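Aminodeoxyfutalosine deaminase (Deinococcus radiodurans, PDB 2IMR) catalyses the zinc-dependent deamination of aminodeoxyfutalosine to futalosine, a step of menaquinone biosynthesis, and acts more weakly on adenosine and related nucleosides. Local coordinates at residues P156-M159 with D160-A164; R287-E291 with L292-A296. All blocks are in the same frame, centred on the assembly; numbering follows the deposited sequence.

How the contacts relate
Contacts 1 and 2 both lie on helices on the outside of the amidohydrolase barrel, far enough apart that their nearest atoms lie about 18 Å from each other. They hold different elements: contact 1 spans helix 156-163, between strands 149-153 and 170-176, whereas contact 2 covers the end of helix 285-292 and the loop leading to strand 300-303. Each is partly buried, with most of the leucines buried and the acidic residues more open. Contact 1 is regular, four i to i+4 backbone bonds with leucines meeting valine and methionine. In contact 2 the helix ends in a Schellman motif at a glycine, with a water bridging beyond it; a salt bridge lies on the last turns.

Contact 1 (P156-M159 with D160-A164); sequences PEVM and DALLA
V158 and L162 lie side by side one helical turn apart and point the same way, with CG1 of V158 3.6 Å from CD1 of L162. The valine makes this contact with the branch that stands anti to its backbone N (chi1 164°), where it meets the leucine of the next turn. Beneath the pair, L162 N donates to V158 O at 2.8 Å in a nearly straight bond, 175° at the hydrogen. M159 and L163 meet more loosely, the methionine CG lying 4.2 Å from CD2 of the leucine. CG of M159 is likewise anti to the backbone N (chi1 -178°), but the chain then bends at both chi2 and chi3; the side chain packs on L172 and F174 of strand 170-176. L163 N closes this turn on M159 O at 2.9 Å. On the more open flank D160 N bonds to P156 O at 3.0 Å, while the aspartate OD1 forms a salt bridge with R197 and accepts a hydrogen bond from W198 NE1, both on helix 184-199, ties that would hold its carboxylate toward that helix. A161 N completes the backbone set with E157 O at 3.2 Å. V158, M159 and L162 pack on the strands, while helices 130-143 and 184-199 take up neighbouring side chains, as in the beta-alpha-beta crossover of a TIM barrel, here strand 149-153, helix 156-163 and strand 170-176.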
# COMPACT_ATOMS: atom_id res chain seq x y z
N PRO A 156 3.11 4.12 -19.63
CA PRO A 156 1.83 3.73 -20.24
C PRO A 156 1.87 2.31 -20.83
O PRO A 156 0.89 1.56 -20.75
CB PRO A 156 1.63 4.79 -21.32
CG PRO A 156 2.23 6.01 -20.68
CD PRO A 156 3.51 5.47 -20.07
N GLU A 157 3.00 1.93 -21.42
CA GLU A 157 3.13 0.60 -22.01
C GLU A 157 3.07 -0.49 -20.95
O GLU A 157 2.67 -1.61 -21.23
CB GLU A 157 4.42 0.50 -22.82
CG GLU A 157 4.29 1.09 -24.22
CD GLU A 157 5.51 0.88 -25.09
OE1 GLU A 157 6.04 -0.26 -25.11
OE2 GLU A 157 5.93 1.84 -25.76
N VAL A 158 3.48 -0.15 -19.73
CA VAL A 158 3.43 -1.11 -18.64
C VAL A 158 1.96 -1.29 -18.27
O VAL A 158 1.51 -2.41 -18.04
CB VAL A 158 4.24 -0.63 -17.42
CG1 VAL A 158 3.86 -1.42 -16.16
CG2 VAL A 158 5.72 -0.79 -17.71
N MET A 159 1.21 -0.19 -18.22
CA MET A 159 -0.21 -0.28 -17.90
C MET A 159 -0.89 -1.17 -18.94
O MET A 159 -1.72 -2.02 -18.60
CB MET A 159 -0.88 1.10 -17.90
CG MET A 159 -2.37 1.05 -17.52
SD MET A 159 -2.68 0.55 -15.81
CE MET A 159 -2.59 2.16 -14.95
N ASP A 160 -0.55 -0.97 -20.21
CA ASP A 160 -1.14 -1.79 -21.28
C ASP A 160 -0.92 -3.27 -20.99
O ASP A 160 -1.85 -4.08 -21.09
CB ASP A 160 -0.53 -1.46 -22.64
CG ASP A 160 -0.91 -0.08 -23.16
OD1 ASP A 160 -2.01 0.41 -22.82
OD2 ASP A 160 -0.12 0.51 -23.92
N ALA A 161 0.31 -3.62 -20.63
CA ALA A 161 0.66 -5.01 -20.35
C ALA A 161 0.01 -5.58 -19.09
O ALA A 161 -0.56 -6.67 -19.12
CB ALA A 161 2.18 -5.14 -20.24
N LEU A 162 0.09 -4.85 -17.98
CA LEU A 162 -0.48 -5.34 -16.72
C LEU A 162 -2.00 -5.44 -16.75
O LEU A 162 -2.58 -6.36 -16.17
CB LEU A 162 -0.03 -4.44 -15.57
CG LEU A 162 1.48 -4.37 -15.36
CD1 LEU A 162 1.80 -3.51 -14.15
CD2 LEU A 162 2.05 -5.78 -15.17
N LEU A 163 -2.63 -4.49 -17.42
CA LEU A 163 -4.08 -4.48 -17.51
C LEU A 163 -4.56 -5.77 -18.18
O LEU A 163 -5.68 -6.22 -17.95
CB LEU A 163 -4.51 -3.24 -18.30
CG LEU A 163 -5.83 -2.54 -17.94
CD1 LEU A 163 -6.00 -2.43 -16.43
CD2 LEU A 163 -5.82 -1.16 -18.59
N ALA A 164 -3.70 -6.38 -18.99
CA ALA A 164 -4.05 -7.61 -19.71
C ALA A 164 -3.68 -8.90 -18.96
O ALA A 164 -3.91 -10.00 -19.46
CB ALA A 164 -3.39 -7.61 -21.08

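Contact 2 (R287-E291 with L292-A296); sequences RYLDE and LGVLA
A Schellman motif ends helix 285-292, and around it Y288, L289 and D290 meet L292, V294 and L295. L289 O accepts V294 N at 3.0 Å, the donor nearly in line with the carbonyl. G293 N bonds to D290 O at 3.1 Å, approaching from above the carbonyl plane, 66° out of it. The positive phi of G293, 89°, turns the chain here; a side chain at these angles would press on the preceding carbonyl oxygen. Y288 and L292 run side by side, and CD2 of the leucine comes obliquely to the phenol, 3.5 Å from its OH. Past the turn, in this amidohydrolase barrel, the chain heads for strand 300-303 and V294 and L295 fold back over the last helical turn. L295 crosses D290 at about a right angle: its CD1 is 3.6 Å from CB of the aspartate, and its CD2 lies 4.1 Å from CB of L289. CG of L295 stands anti to the carbonyl carbon (chi1 -62°), directing both methyls at the helix. An alanine in its place would lack CG and both methyls and is likely to leave a gap beside D290 and L289. The aspartate's OD2 pairs with R314 and R317 of helix 309-318, while a water donates to D290 O at 2.7 Å and weakly accepts A296 N. R287 NE forms a salt bridge with E291 OE2 at 2.9 Å, and E291 OE1 pairs with R277.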
# COMPACT_ATOMS: atom_id res chain seq x y z
N ARG A 287 -2.74 18.59 6.38
CA ARG A 287 -3.66 19.72 6.53
C ARG A 287 -3.83 20.38 5.17
O ARG A 287 -4.93 20.78 4.79
CB ARG A 287 -3.12 20.73 7.54
CG ARG A 287 -4.10 21.85 7.83
CD ARG A 287 -3.50 22.93 8.71
NE ARG A 287 -4.34 24.12 8.67
CZ ARG A 287 -3.88 25.37 8.78
NH1 ARG A 287 -2.59 25.59 8.95
NH2 ARG A 287 -4.73 26.39 8.69
N TYR A 288 -2.73 20.49 4.43
CA TYR A 288 -2.76 21.07 3.09
C TYR A 288 -3.80 20.36 2.22
O TYR A 288 -4.67 21.00 1.63
CB TYR A 288 -1.38 20.96 2.45
CG TYR A 288 -1.39 21.05 0.94
CD1 TYR A 288 -1.86 22.20 0.29
CD2 TYR A 288 -0.94 19.99 0.15
CE1 TYR A 288 -1.88 22.29 -1.10
CE2 TYR A 288 -0.95 20.06 -1.24
CZ TYR A 288 -1.43 21.21 -1.86
OH TYR A 288 -1.44 21.29 -3.23
N LEU A 289 -3.71 19.03 2.14
CA LEU A 289 -4.65 18.26 1.33
C LEU A 289 -6.08 18.36 1.84
O LEU A 289 -7.04 18.41 1.06
CB LEU A 289 -4.25 16.78 1.29
CG LEU A 289 -2.96 16.45 0.55
CD1 LEU A 289 -2.64 14.96 0.71
CD2 LEU A 289 -3.12 16.81 -0.92
N ASP A 290 -6.23 18.37 3.16
CA ASP A 290 -7.55 18.44 3.76
C ASP A 290 -8.23 19.77 3.41
O ASP A 290 -9.39 19.78 2.98
CB ASP A 290 -7.43 18.28 5.28
CG ASP A 290 -8.78 18.05 5.95
OD1 ASP A 290 -9.63 17.35 5.36
OD2 ASP A 290 -8.97 18.56 7.07
N GLU A 291 -7.52 20.87 3.58
CA GLU A 291 -8.10 22.18 3.28
C GLU A 291 -8.23 22.42 1.78
O GLU A 291 -9.03 23.25 1.35
CB GLU A 291 -7.26 23.29 3.92
CG GLU A 291 -7.05 23.09 5.41
CD GLU A 291 -6.54 24.33 6.11
OE1 GLU A 291 -5.81 25.12 5.48
OE2 GLU A 291 -6.86 24.50 7.30
N LEU A 292 -7.46 21.68 0.99
CA LEU A 292 -7.53 21.81 -0.45
C LEU A 292 -8.78 21.10 -0.95
O LEU A 292 -9.21 21.31 -2.08
CB LEU A 292 -6.29 21.20 -1.12
CG LEU A 292 -6.21 21.32 -2.64
CD1 LEU A 292 -6.28 22.78 -3.06
CD2 LEU A 292 -4.90 20.70 -3.13
N GLY A 293 -9.36 20.26 -0.09
CA GLY A 293 -10.56 19.54 -0.45
C GLY A 293 -10.29 18.20 -1.12
O GLY A 293 -11.20 17.56 -1.63
N VAL A 294 -9.02 17.79 -1.11
CA VAL A 294 -8.64 16.53 -1.72
C VAL A 294 -9.04 15.31 -0.88
O VAL A 294 -9.36 14.26 -1.42
CB VAL A 294 -7.11 16.50 -1.99
CG1 VAL A 294 -6.68 15.14 -2.51
CG2 VAL A 294 -6.75 17.58 -2.99
N LEU A 295 -9.02 15.45 0.45
CA LEU A 295 -9.39 14.31 1.30
C LEU A 295 -10.87 13.96 1.17
O LEU A 295 -11.30 12.88 1.58
CB LEU A 295 -9.03 14.58 2.76
CG LEU A 295 -7.53 14.79 3.02
CD1 LEU A 295 -7.25 14.72 4.51
CD2 LEU A 295 -6.71 13.72 2.30
N ALA A 296 -11.63 14.88 0.59
CA ALA A 296 -13.06 14.67 0.39
C ALA A 296 -13.31 13.47 -0.52
O ALA A 296 -14.34 12.80 -0.42
CB ALA A 296 -13.69 15.92 -0.23
O HOH W 1 -10.50 17.58 1.85